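PDB 6CPU: phosphodiesterase from Candida albicans, which belongs to the cyclic nucleotide phosphodiesterase family of the HD clan, a mostly helical metalloprotein that holds zinc and magnesium ions. Local coordinates for residues 212-217 / 299-303; 77-82 / 189-194; 136-140 / 490-496; 462-466 / 532-537; 35-39 / 226-230. One frame throughout, in Å; residues are numbered along the deposited sequence.

Interaction 1 of 5, residues 212-217 / 299-303; sequences CYAVGH and FKQFV
Gln301 lies across one face of the Tyr213 ring, the main apolar contact between the end of helix 205-216 and the loop segment 299-303. Its CG sits 3.7 Å from the centroid of the Tyr213 ring and 16° off the normal, a CH-pi contact displaced toward the rim. A second CH-pi contact has Val303 CG2 directly over the centre of the His217 imidazole, 8° off the normal. Phe299 adds an oblique approach, its CZ 3.9 Å from Gly216 CA.

Among the polar contacts, Val303 N donates to Gly216 O at 3.0 Å with an N-H...O angle of 162°. Gly216 CA also makes a CA-H...O contact of 3.4 Å with Gln301 O; this close approach relies on the missing side chain of Gly216, and Gln301 O has no other polar partner. His217 ND1 donates to Tyr213 O at 2.7 Å, which probably restrains the rotation of the imidazole whose face Val303 CG2 covers.

The Gln301 chain bends at chi2, the rotation about CB-CG, turning its amide past Cys212 CB to Val319 O and Ile321 N. Tyr213 OH is held by Asp315. Phe299 to Phe302 form a type I beta turn, packed here on a glycine-bearing helix C-terminus within the helical fold of the phosphodiesterase family.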
# COMPACT_ATOMS: atom_id res chain seq x y z
N CYS A 212 4.73 18.66 -3.34
CA CYS A 212 3.64 19.43 -2.74
C CYS A 212 2.58 19.74 -3.79
O CYS A 212 1.40 19.47 -3.57
CB CYS A 212 4.16 20.73 -2.14
SG CYS A 212 5.20 20.56 -0.68
N TYR A 213 3.00 20.28 -4.93
CA TYR A 213 2.08 20.61 -6.03
C TYR A 213 1.47 19.38 -6.70
O TYR A 213 0.31 19.44 -7.10
CB TYR A 213 2.74 21.51 -7.08
CG TYR A 213 2.87 22.93 -6.61
CD1 TYR A 213 4.04 23.38 -5.98
CD2 TYR A 213 1.81 23.82 -6.74
CE1 TYR A 213 4.14 24.67 -5.51
CE2 TYR A 213 1.91 25.12 -6.28
CZ TYR A 213 3.08 25.54 -5.67
OH TYR A 213 3.17 26.84 -5.21
N ALA A 214 2.23 18.30 -6.83
CA ALA A 214 1.65 17.02 -7.29
C ALA A 214 0.49 16.58 -6.37
O ALA A 214 -0.62 16.30 -6.84
CB ALA A 214 2.72 15.93 -7.39
N VAL A 215 0.74 16.55 -5.06
CA VAL A 215 -0.31 16.25 -4.09
C VAL A 215 -1.51 17.21 -4.27
O VAL A 215 -2.66 16.84 -4.05
CB VAL A 215 0.25 16.30 -2.66
CG1 VAL A 215 -0.85 16.31 -1.62
CG2 VAL A 215 1.17 15.11 -2.42
N GLY A 216 -1.21 18.44 -4.67
CA GLY A 216 -2.22 19.44 -4.95
C GLY A 216 -3.12 19.22 -6.15
O GLY A 216 -4.20 19.79 -6.17
N HIS A 217 -2.71 18.42 -7.13
CA HIS A 217 -3.52 18.17 -8.33
C HIS A 217 -4.50 17.00 -8.16
O HIS A 217 -4.13 15.95 -7.65
CB HIS A 217 -2.64 17.82 -9.51
CG HIS A 217 -1.94 18.99 -10.12
ND1 HIS A 217 -0.79 19.54 -9.58
CD2 HIS A 217 -2.21 19.72 -11.23
CE1 HIS A 217 -0.39 20.54 -10.34
NE2 HIS A 217 -1.23 20.67 -11.34
N PHE A 299 -4.69 24.41 0.92
CA PHE A 299 -3.30 24.81 1.10
C PHE A 299 -2.79 25.54 -0.13
O PHE A 299 -3.41 25.48 -1.20
CB PHE A 299 -2.40 23.59 1.45
CG PHE A 299 -2.55 22.42 0.51
CD1 PHE A 299 -1.60 22.18 -0.48
CD2 PHE A 299 -3.60 21.53 0.63
CE1 PHE A 299 -1.71 21.10 -1.34
CE2 PHE A 299 -3.72 20.45 -0.23
CZ PHE A 299 -2.78 20.23 -1.21
N LYS A 300 -1.67 26.23 0.01
CA LYS A 300 -1.17 27.09 -1.07
C LYS A 300 -0.96 26.33 -2.37
O LYS A 300 -1.15 26.88 -3.46
CB LYS A 300 0.14 27.76 -0.65
CG LYS A 300 0.63 28.82 -1.62
CD LYS A 300 1.76 29.64 -1.02
CE LYS A 300 2.03 30.89 -1.85
NZ LYS A 300 3.34 31.50 -1.51
N GLN A 301 -0.56 25.07 -2.26
CA GLN A 301 -0.22 24.26 -3.42
C GLN A 301 -1.40 23.47 -3.98
O GLN A 301 -1.23 22.67 -4.91
CB GLN A 301 0.93 23.30 -3.07
CG GLN A 301 2.18 23.99 -2.52
CD GLN A 301 2.24 24.07 -1.00
OE1 GLN A 301 1.21 24.20 -0.34
NE2 GLN A 301 3.44 24.00 -0.45
N PHE A 302 -2.59 23.69 -3.43
CA PHE A 302 -3.81 23.02 -3.87
C PHE A 302 -4.32 23.64 -5.18
O PHE A 302 -4.38 24.86 -5.30
CB PHE A 302 -4.86 23.11 -2.77
CG PHE A 302 -6.14 22.40 -3.09
CD1 PHE A 302 -6.24 21.02 -2.93
CD2 PHE A 302 -7.25 23.10 -3.55
CE1 PHE A 302 -7.43 20.36 -3.22
CE2 PHE A 302 -8.43 22.45 -3.84
CZ PHE A 302 -8.52 21.07 -3.68
N VAL A 303 -4.68 22.79 -6.14
CA VAL A 303 -5.15 23.24 -7.45
C VAL A 303 -6.67 23.14 -7.48
O VAL A 303 -7.24 22.06 -7.56
CB VAL A 303 -4.51 22.44 -8.59
CG1 VAL A 303 -5.06 22.88 -9.94
CG2 VAL A 303 -3.00 22.59 -8.57

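Interaction 2 of 5, residues 77-82 / 189-194; sequences SKLDNL and LMIEEI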
# COMPACT_ATOMS: atom_id res chain seq x y z
N SER A 77 26.74 3.15 18.98
CA SER A 77 25.41 2.79 18.47
C SER A 77 24.72 1.66 19.21
O SER A 77 25.23 0.54 19.29
CB SER A 77 25.50 2.42 16.98
OG SER A 77 24.33 1.73 16.58
N LYS A 78 23.51 1.94 19.70
CA LYS A 78 22.68 0.91 20.31
C LYS A 78 22.24 -0.15 19.29
O LYS A 78 22.20 -1.34 19.61
CB LYS A 78 21.48 1.55 21.00
CG LYS A 78 21.88 2.24 22.30
CD LYS A 78 20.73 3.00 22.93
CE LYS A 78 21.10 3.46 24.33
NZ LYS A 78 19.94 4.06 25.05
N LEU A 79 21.95 0.26 18.06
CA LEU A 79 21.58 -0.70 17.01
C LEU A 79 22.71 -1.68 16.74
O LEU A 79 22.50 -2.90 16.71
CB LEU A 79 21.23 0.00 15.69
CG LEU A 79 19.79 0.42 15.42
CD1 LEU A 79 19.73 1.09 14.06
CD2 LEU A 79 18.83 -0.76 15.50
N ASP A 80 23.90 -1.14 16.55
CA ASP A 80 25.08 -1.95 16.23
C ASP A 80 25.45 -2.90 17.38
O ASP A 80 25.94 -4.00 17.14
CB ASP A 80 26.26 -1.04 15.87
CG ASP A 80 26.02 -0.22 14.58
OD1 ASP A 80 25.11 -0.56 13.78
OD2 ASP A 80 26.76 0.76 14.37
N ASN A 81 25.17 -2.48 18.61
CA ASN A 81 25.51 -3.26 19.81
C ASN A 81 24.41 -4.18 20.34
O ASN A 81 24.56 -4.75 21.43
CB ASN A 81 25.98 -2.31 20.91
CG ASN A 81 27.31 -1.65 20.57
OD1 ASN A 81 28.27 -2.33 20.21
ND2 ASN A 81 27.36 -0.32 20.66
N LEU A 82 23.31 -4.35 19.58
CA LEU A 82 22.23 -5.25 20.00
C LEU A 82 22.72 -6.68 20.12
O LEU A 82 23.50 -7.12 19.30
CB LEU A 82 21.07 -5.25 18.99
CG LEU A 82 20.19 -4.01 18.92
CD1 LEU A 82 19.29 -4.15 17.69
CD2 LEU A 82 19.36 -3.79 20.18
N LEU A 189 14.42 2.66 18.32
CA LEU A 189 15.87 2.68 18.15
C LEU A 189 16.22 3.10 16.73
O LEU A 189 17.10 3.93 16.51
CB LEU A 189 16.46 1.31 18.48
CG LEU A 189 17.74 1.20 19.29
CD1 LEU A 189 17.64 2.00 20.60
CD2 LEU A 189 18.00 -0.26 19.59
N MET A 190 15.52 2.53 15.75
CA MET A 190 15.77 2.93 14.36
C MET A 190 15.46 4.39 14.10
O MET A 190 16.19 5.04 13.36
CB MET A 190 14.99 2.04 13.39
CG MET A 190 15.56 0.64 13.32
SD MET A 190 14.79 -0.39 12.06
CE MET A 190 13.20 -0.71 12.84
N ILE A 191 14.40 4.92 14.70
CA ILE A 191 14.04 6.33 14.54
C ILE A 191 15.16 7.21 15.11
O ILE A 191 15.51 8.25 14.54
CB ILE A 191 12.71 6.65 15.23
CG1 ILE A 191 11.56 6.03 14.42
CG2 ILE A 191 12.51 8.16 15.38
CD1 ILE A 191 10.27 5.87 15.19
N GLU A 192 15.72 6.75 16.23
CA GLU A 192 16.78 7.47 16.93
C GLU A 192 18.08 7.50 16.13
O GLU A 192 18.75 8.54 16.07
CB GLU A 192 17.02 6.79 18.28
CG GLU A 192 17.71 7.66 19.31
CD GLU A 192 18.03 6.90 20.59
OE1 GLU A 192 19.08 7.20 21.20
OE2 GLU A 192 17.26 5.99 20.97
N GLU A 193 18.42 6.39 15.48
CA GLU A 193 19.71 6.27 14.77
C GLU A 193 19.69 6.44 13.26
O GLU A 193 20.72 6.79 12.68
CB GLU A 193 20.35 4.93 15.11
CG GLU A 193 20.66 4.78 16.59
CD GLU A 193 21.57 3.60 16.88
OE1 GLU A 193 22.51 3.34 16.10
OE2 GLU A 193 21.35 2.93 17.90
N ILE A 194 18.56 6.19 12.61
CA ILE A 194 18.50 6.31 11.14
C ILE A 194 17.86 7.61 10.74
O ILE A 194 16.83 7.99 11.28
CB ILE A 194 17.74 5.13 10.52
CG1 ILE A 194 18.50 3.84 10.81
CG2 ILE A 194 17.54 5.35 9.01
CD1 ILE A 194 17.78 2.57 10.40
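Glu193, in the last turn of helix 177-193, directs its carboxylate at the start of segment 77-82, where both oxygens find donors. Ser77 OG gives its proton to Glu193 OE1 in a very short bond of 2.5 Å. Glu193 OE2 accepts from Leu79 N at 2.7 Å, with an N-H...O angle of 154°; this donor approaches on the syn side, 25° out of the carboxylate plane. Lys78 N lies 3.0 Å from the same OE2. With CG anti to its carbonyl carbon (chi1 -62°) and the chain extended beyond it, Glu193 reaches segment 77-82 while its CB stays beside Leu79 CD1.

The Ser77 hydroxyl works in both directions. While donating to Glu193, Ser77 OG accepts from Asp80 N at 2.9 Å, an ST motif that holds the first turn of the segment. Asp80 OD1 is satisfied by Lys26 N, at the beginning of helix 25-34.

Beside the polar group the contact is apolar. Leu189 CD2 meets Leu82 CD2 at 3.8 Å, the two side chains running past each other in opposite directions, and Leu189 CD1 rests 3.9 Å from Lys78 CB. The Leu79 and Met190 side chains cross at about a right angle, Leu79 CD2 lying 4.2 Å from Met190 CG; Leu90 and Phe94 of helix 84-94 extend this packing. The chemistry implies that one carboxylate, gripped through both oxygens, probably helps fix the backbone of the turn before helix 84-94 through Leu79 N and the Ser77 hydroxyl, and its negative charge is probably stabilised by these donors.

Interaction 3 of 5, residues 136-140 / 490-496; sequences GTTHF and LKSVIKK
Two helix ends meet here, each closed by a Schellman motif: helix 127-135 stops at Gly136 and helix 470-495 at Lys496, both with positive phi, and the chain following the first packs against the last turns of the second. Ile494 is central. Its CG1 approaches Thr137 O at 3.6 Å, and its CD1 lies 3.8 Å from Thr137 OG1, a hydroxyl whose hydrogen-bond partner is Thr135. Thr138 turns its methyl to the helix, CG2 being 4.0 Å from Ile494 CG1 and equally far from Leu490 CD1.

Phe140 closes the other end of the contact. Its CG stands between the backbone N and the carbonyl carbon (chi1 68°), which carries the ring over to the helix. Val493 CG1 then meets the ring at its edge, in plane, 3.8 Å from Phe140 CZ. Lys496 NZ is placed over a face of the same ring, 4.5 Å from the centroid of Phe140 and 11° off its normal, in a cation-pi interaction. Phe360 of helix 358-363 extends the packing on Thr137 and Ile494, while Ile128 of helix 127-135 touches Leu490 and Val493.

With no direct hydrogen bond between the segments, the join depends on shape and dispersion for its buried part, and on the Lys496 ammonium over the Phe140 ring for its exposed part, where the electrostatic attraction is probably modest.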
# COMPACT_ATOMS: atom_id res chain seq x y z
N GLY A 136 -0.43 -19.45 -1.44
CA GLY A 136 -0.57 -20.87 -1.11
C GLY A 136 -1.33 -21.68 -2.15
O GLY A 136 -1.97 -22.69 -1.83
N THR A 137 -1.28 -21.22 -3.40
CA THR A 137 -2.08 -21.86 -4.47
C THR A 137 -1.25 -22.73 -5.42
O THR A 137 -1.82 -23.41 -6.28
CB THR A 137 -2.88 -20.82 -5.28
OG1 THR A 137 -1.99 -19.82 -5.81
CG2 THR A 137 -3.93 -20.16 -4.41
N THR A 138 0.07 -22.72 -5.25
CA THR A 138 0.97 -23.58 -6.04
C THR A 138 1.80 -24.56 -5.17
O THR A 138 3.03 -24.65 -5.32
CB THR A 138 1.92 -22.74 -6.90
OG1 THR A 138 2.64 -21.81 -6.08
CG2 THR A 138 1.15 -21.99 -7.98
N HIS A 139 1.12 -25.31 -4.30
CA HIS A 139 1.78 -26.36 -3.49
C HIS A 139 2.70 -27.24 -4.34
O HIS A 139 3.83 -27.54 -3.94
CB HIS A 139 0.74 -27.26 -2.81
CG HIS A 139 0.16 -26.68 -1.56
ND1 HIS A 139 0.83 -26.69 -0.35
CD2 HIS A 139 -1.04 -26.10 -1.31
CE1 HIS A 139 0.07 -26.12 0.57
NE2 HIS A 139 -1.06 -25.75 0.02
N PHE A 140 2.20 -27.64 -5.50
CA PHE A 140 2.92 -28.57 -6.39
C PHE A 140 4.33 -28.10 -6.78
O PHE A 140 5.19 -28.93 -7.09
CB PHE A 140 2.08 -28.90 -7.64
CG PHE A 140 1.88 -27.73 -8.58
CD1 PHE A 140 2.73 -27.55 -9.67
CD2 PHE A 140 0.83 -26.83 -8.39
CE1 PHE A 140 2.55 -26.48 -10.54
CE2 PHE A 140 0.65 -25.77 -9.26
CZ PHE A 140 1.51 -25.59 -10.33
N LEU A 490 -1.53 -17.21 -13.81
CA LEU A 490 -1.44 -18.04 -12.61
C LEU A 490 -2.51 -19.14 -12.60
O LEU A 490 -2.20 -20.29 -12.31
CB LEU A 490 -1.58 -17.18 -11.37
CG LEU A 490 -1.55 -17.94 -10.04
CD1 LEU A 490 -0.31 -18.79 -9.90
CD2 LEU A 490 -1.67 -16.92 -8.91
N LYS A 491 -3.75 -18.78 -12.92
CA LYS A 491 -4.83 -19.77 -13.05
C LYS A 491 -4.47 -20.87 -14.06
O LYS A 491 -4.67 -22.06 -13.80
CB LYS A 491 -6.13 -19.10 -13.47
CG LYS A 491 -6.78 -18.18 -12.45
CD LYS A 491 -8.19 -17.87 -12.92
CE LYS A 491 -8.69 -16.50 -12.52
NZ LYS A 491 -9.81 -16.09 -13.41
N SER A 492 -3.92 -20.49 -15.21
CA SER A 492 -3.52 -21.48 -16.21
C SER A 492 -2.40 -22.39 -15.72
O SER A 492 -2.41 -23.59 -15.98
CB SER A 492 -3.17 -20.80 -17.54
OG SER A 492 -4.30 -20.09 -18.03
N VAL A 493 -1.44 -21.84 -14.97
CA VAL A 493 -0.38 -22.67 -14.39
C VAL A 493 -0.99 -23.69 -13.42
O VAL A 493 -0.63 -24.86 -13.44
CB VAL A 493 0.67 -21.81 -13.62
CG1 VAL A 493 1.60 -22.69 -12.80
CG2 VAL A 493 1.46 -20.93 -14.56
N ILE A 494 -1.87 -23.23 -12.53
CA ILE A 494 -2.47 -24.15 -11.56
C ILE A 494 -3.30 -25.24 -12.27
O ILE A 494 -3.22 -26.42 -11.91
CB ILE A 494 -3.34 -23.41 -10.54
CG1 ILE A 494 -2.46 -22.47 -9.70
CG2 ILE A 494 -4.06 -24.42 -9.64
CD1 ILE A 494 -3.23 -21.36 -9.03
N LYS A 495 -4.08 -24.83 -13.26
CA LYS A 495 -4.92 -25.76 -14.03
C LYS A 495 -4.12 -26.64 -14.98
O LYS A 495 -4.68 -27.55 -15.61
CB LYS A 495 -5.95 -25.00 -14.84
CG LYS A 495 -7.06 -24.35 -14.03
CD LYS A 495 -7.87 -23.42 -14.93
CE LYS A 495 -9.11 -22.90 -14.24
NZ LYS A 495 -9.62 -21.65 -14.86
N LYS A 496 -2.82 -26.37 -15.09
CA LYS A 496 -1.91 -27.11 -15.94
C LYS A 496 -2.25 -26.89 -17.43
O LYS A 496 -2.07 -27.79 -18.25
CB LYS A 496 -1.89 -28.61 -15.58
CG LYS A 496 -1.46 -28.89 -14.15
CD LYS A 496 -1.52 -30.39 -13.85
CE LYS A 496 -0.63 -30.79 -12.68
NZ LYS A 496 -0.68 -29.83 -11.53

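Interaction 4 of 5, residues 462-466 / 532-537; sequences DISNV and FINLFA. With ZN (zinc ion), chain B.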
# COMPACT_ATOMS: atom_id res chain seq x y z
N ASP A 462 -10.95 4.30 -3.43
CA ASP A 462 -10.41 3.05 -3.95
C ASP A 462 -10.73 2.81 -5.42
O ASP A 462 -9.92 2.23 -6.15
CB ASP A 462 -10.90 1.88 -3.10
CG ASP A 462 -10.14 0.59 -3.37
OD1 ASP A 462 -8.91 0.61 -3.65
OD2 ASP A 462 -10.81 -0.45 -3.28
N ILE A 463 -11.91 3.24 -5.88
CA ILE A 463 -12.29 3.05 -7.29
C ILE A 463 -12.25 4.37 -8.08
O ILE A 463 -13.00 4.55 -9.04
CB ILE A 463 -13.68 2.36 -7.44
CG1 ILE A 463 -14.82 3.21 -6.88
CG2 ILE A 463 -13.67 1.00 -6.76
CD1 ILE A 463 -16.17 2.84 -7.46
N SER A 464 -11.35 5.27 -7.69
CA SER A 464 -11.32 6.63 -8.24
C SER A 464 -10.60 6.75 -9.58
O SER A 464 -10.59 7.85 -10.16
CB SER A 464 -10.71 7.59 -7.22
OG SER A 464 -9.33 7.30 -7.02
N ASN A 465 -10.02 5.67 -10.09
CA ASN A 465 -9.29 5.72 -11.34
C ASN A 465 -10.14 6.30 -12.48
O ASN A 465 -9.63 7.08 -13.28
CB ASN A 465 -8.80 4.34 -11.76
CG ASN A 465 -7.66 3.83 -10.90
OD1 ASN A 465 -7.15 4.52 -10.00
ND2 ASN A 465 -7.23 2.62 -11.19
N VAL A 466 -11.41 5.89 -12.56
CA VAL A 466 -12.32 6.40 -13.60
C VAL A 466 -12.74 7.87 -13.40
O VAL A 466 -13.28 8.47 -14.33
CB VAL A 466 -13.59 5.53 -13.78
CG1 VAL A 466 -13.20 4.13 -14.25
CG2 VAL A 466 -14.43 5.48 -12.51
N PHE A 532 -17.08 -1.03 -16.22
CA PHE A 532 -16.91 -0.63 -14.82
C PHE A 532 -17.70 0.62 -14.44
O PHE A 532 -18.28 0.69 -13.35
CB PHE A 532 -15.43 -0.43 -14.48
CG PHE A 532 -15.19 -0.24 -13.01
CD1 PHE A 532 -15.12 -1.34 -12.16
CD2 PHE A 532 -15.07 1.03 -12.47
CE1 PHE A 532 -14.91 -1.17 -10.81
CE2 PHE A 532 -14.87 1.21 -11.11
CZ PHE A 532 -14.78 0.10 -10.28
N ILE A 533 -17.73 1.61 -15.33
CA ILE A 533 -18.47 2.85 -15.08
C ILE A 533 -19.98 2.59 -14.99
O ILE A 533 -20.64 3.08 -14.07
CB ILE A 533 -18.18 3.92 -16.15
CG1 ILE A 533 -16.75 4.44 -16.00
CG2 ILE A 533 -19.17 5.08 -16.05
CD1 ILE A 533 -16.19 5.09 -17.24
N ASN A 534 -20.52 1.82 -15.93
CA ASN A 534 -21.95 1.50 -15.93
C ASN A 534 -22.35 0.65 -14.73
O ASN A 534 -23.29 0.99 -14.01
CB ASN A 534 -22.36 0.81 -17.24
CG ASN A 534 -22.47 1.78 -18.40
OD1 ASN A 534 -22.84 2.94 -18.22
ND2 ASN A 534 -22.16 1.31 -19.60
N LEU A 535 -21.63 -0.44 -14.51
CA LEU A 535 -22.02 -1.41 -13.50
C LEU A 535 -21.66 -1.03 -12.06
O LEU A 535 -22.27 -1.54 -11.13
CB LEU A 535 -21.47 -2.80 -13.85
CG LEU A 535 -22.14 -3.39 -15.11
CD1 LEU A 535 -21.22 -4.37 -15.83
CD2 LEU A 535 -23.47 -4.06 -14.76
N PHE A 536 -20.68 -0.13 -11.86
CA PHE A 536 -20.28 0.28 -10.49
C PHE A 536 -20.14 1.79 -10.24
O PHE A 536 -20.80 2.33 -9.36
CB PHE A 536 -18.98 -0.43 -10.08
CG PHE A 536 -19.08 -1.93 -10.05
CD1 PHE A 536 -19.94 -2.56 -9.16
CD2 PHE A 536 -18.31 -2.72 -10.89
CE1 PHE A 536 -20.04 -3.94 -9.13
CE2 PHE A 536 -18.40 -4.10 -10.87
CZ PHE A 536 -19.27 -4.71 -9.98
N ALA A 537 -19.27 2.46 -11.00
CA ALA A 537 -18.81 3.81 -10.63
C ALA A 537 -19.89 4.89 -10.73
O ALA A 537 -20.13 5.63 -9.77
CB ALA A 537 -17.60 4.20 -11.47
ZN ZN B . -7.40 -0.76 -3.29
O HOH W 1 -8.86 -2.07 -2.39
O HOH W 2 -7.81 -1.91 -5.13
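Val466 packs against helix 525-547 with all three of its side-chain carbons. From CB, 4.0 Å from Ile533 CG1, the chain divides. Branch CG1, anti to the carbonyl carbon (chi1 -63°), lies 4.0 Å from Ile533 CG1 and equally far from Phe532 CD2, which it meets obliquely. Branch CG2 points to the next turn and touches Ala537 CB at 3.6 Å.

Ile463 makes the neighbouring contact: its CB abuts the edge of the Phe532 ring, in the ring plane, 3.8 Å from Phe532 CZ, while its CD1 reaches toward Ala537. The helix is locally widened, since Phe532 O accepts from both Phe536 N and Ala537 N, a pi-type turn that accompanies the placing of Ala537 beside Val466.

Next to this apolar surface, Asp462, which takes no part in the packing, binds the zinc ion through OD1 at 2.1 Å. Its OD2 accepts from water 1, which also coordinates the zinc ion. His278, His349 and Asp350 supply the remaining protein ligands, and with water 2 they complete six-fold coordination. Such a His-Asp metal centre, set at the end of helix 446-462, is characteristic of the HD-clan phosphodiesterase fold.

Interaction 5 of 5, residues 35-39 / 226-230; sequences KTSTE and SNDDL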
# COMPACT_ATOMS: atom_id res chain seq x y z
N LYS A 35 15.44 -1.37 -0.61
CA LYS A 35 15.00 -2.38 -1.57
C LYS A 35 13.59 -2.17 -2.15
O LYS A 35 13.33 -2.53 -3.32
CB LYS A 35 15.15 -3.78 -0.98
CG LYS A 35 16.63 -4.14 -0.89
CD LYS A 35 16.87 -5.57 -0.51
CE LYS A 35 18.34 -5.91 -0.64
NZ LYS A 35 18.73 -6.14 -2.05
N THR A 36 12.69 -1.54 -1.38
CA THR A 36 11.34 -1.28 -1.87
C THR A 36 11.22 0.07 -2.64
O THR A 36 10.11 0.56 -2.89
CB THR A 36 10.31 -1.40 -0.73
OG1 THR A 36 10.72 -0.61 0.39
CG2 THR A 36 10.21 -2.84 -0.31
N SER A 37 12.35 0.65 -3.03
CA SER A 37 12.33 1.87 -3.85
C SER A 37 12.12 1.54 -5.32
O SER A 37 11.81 2.44 -6.11
CB SER A 37 13.63 2.64 -3.70
OG SER A 37 14.68 1.95 -4.36
N THR A 38 12.28 0.27 -5.68
CA THR A 38 12.23 -0.18 -7.09
C THR A 38 10.81 -0.55 -7.51
O THR A 38 9.87 -0.52 -6.70
CB THR A 38 13.14 -1.41 -7.31
OG1 THR A 38 12.56 -2.57 -6.70
CG2 THR A 38 14.54 -1.17 -6.73
N GLU A 39 10.66 -0.93 -8.78
CA GLU A 39 9.36 -1.32 -9.32
C GLU A 39 9.23 -2.84 -9.47
O GLU A 39 8.31 -3.32 -10.13
CB GLU A 39 9.13 -0.64 -10.67
CG GLU A 39 9.08 0.86 -10.60
CD GLU A 39 7.89 1.40 -9.82
OE1 GLU A 39 6.79 0.80 -9.87
OE2 GLU A 39 8.03 2.44 -9.16
N SER A 226 8.25 8.16 -8.26
CA SER A 226 8.95 6.98 -7.78
C SER A 226 8.40 6.54 -6.42
O SER A 226 7.71 7.31 -5.74
CB SER A 226 10.44 7.29 -7.65
OG SER A 226 10.67 8.19 -6.57
N ASN A 227 8.72 5.31 -6.03
CA ASN A 227 8.36 4.85 -4.69
C ASN A 227 9.00 5.71 -3.58
O ASN A 227 8.43 5.83 -2.50
CB ASN A 227 8.69 3.37 -4.53
CG ASN A 227 7.69 2.48 -5.24
OD1 ASN A 227 6.50 2.77 -5.26
ND2 ASN A 227 8.16 1.38 -5.81
N ASP A 228 10.15 6.32 -3.85
CA ASP A 228 10.73 7.29 -2.92
C ASP A 228 9.92 8.59 -2.86
O ASP A 228 9.58 9.07 -1.76
CB ASP A 228 12.20 7.61 -3.25
CG ASP A 228 13.17 6.49 -2.87
OD1 ASP A 228 12.82 5.53 -2.14
OD2 ASP A 228 14.35 6.58 -3.28
N ASP A 229 9.60 9.16 -4.02
CA ASP A 229 8.72 10.34 -4.07
C ASP A 229 7.42 10.06 -3.32
O ASP A 229 6.90 10.91 -2.61
CB ASP A 229 8.30 10.67 -5.51
CG ASP A 229 9.42 11.18 -6.40
OD1 ASP A 229 10.37 11.86 -5.93
OD2 ASP A 229 9.30 10.93 -7.63
N LEU A 230 6.88 8.86 -3.52
CA LEU A 230 5.59 8.50 -2.94
C LEU A 230 5.62 8.49 -1.41
O LEU A 230 4.64 8.87 -0.75
CB LEU A 230 5.10 7.17 -3.50
CG LEU A 230 4.66 7.27 -4.97
CD1 LEU A 230 4.67 5.90 -5.65
CD2 LEU A 230 3.30 7.95 -5.12
O HOH W 3 10.07 3.57 -7.90
O HOH W 4 12.08 5.16 -5.76
O HOH W 5 6.21 -0.54 -7.36
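Asn227 reaches from the first turn of helix 227-242 to the backbone of segment 35-39. Its ND2 lies 2.7 Å from Thr38 O, but the N-H...O angle of 119° makes this a weak hydrogen bond. Asn227 CB lies 3.5 Å from Thr36 O; with CG anti to the carbonyl carbon (chi1 -75°) the amide continues to Thr38. The Glu39 carboxylate comes alongside, its plane 24° from that of the amide. Beside them, Asp228 OD1 touches Ser37 CB at 3.4 Å.

Three waters bridge the segments. Water 3 donates to Ser37 O and to Glu39 OE2 and accepts from Asn227 N, the last at 2.9 Å. Water 4 links Ser37 O, to which it donates, with Asp228 N, from which it accepts. Water 5 joins Glu39 OE1 to Asn227 ND2. Ser37 O thus collects two water donors, and two amide groups at the start of the helix are satisfied through solvent.

This N-terminus carries a capping box: Asp229 N donates to Ser226 OG at 2.9 Å, and Ser226 N returns a bond to Asp229 OD2 at 3.0 Å.

Further out, charged partners probably help position the acids. Arg277 of helix 276-292 forms a salt bridge with Glu39, Arg264 with Asp228, and Arg207 with Asp229. Asn269 donates to Thr36 O and to Thr38 O, the latter also meeting the weak bond from Asn227.

Overall arrangement
The five contacts are separate, no two touching. Interactions 1 and 5 come closest, with nearest atoms about 7 Å apart and centres 21 Å apart, on the successive helices 205-216 and 227-242; interaction 2 uses the preceding helix 177-193. Interactions 2 and 4 lie on opposite sides of the chain's centre, centres 46 Å apart, as do interactions 1 and 3 at 45 Å. Along the chain, interaction 2 is nested within the loop closed by interaction 5, interaction 1 within that closed by interaction 3, and interactions 3 and 4 cross. Through residues 77-82, 136-140 and 35-39, interactions 2, 3 and 5 tie N-terminal segments to later helices, while interaction 4 adjoins the zinc site.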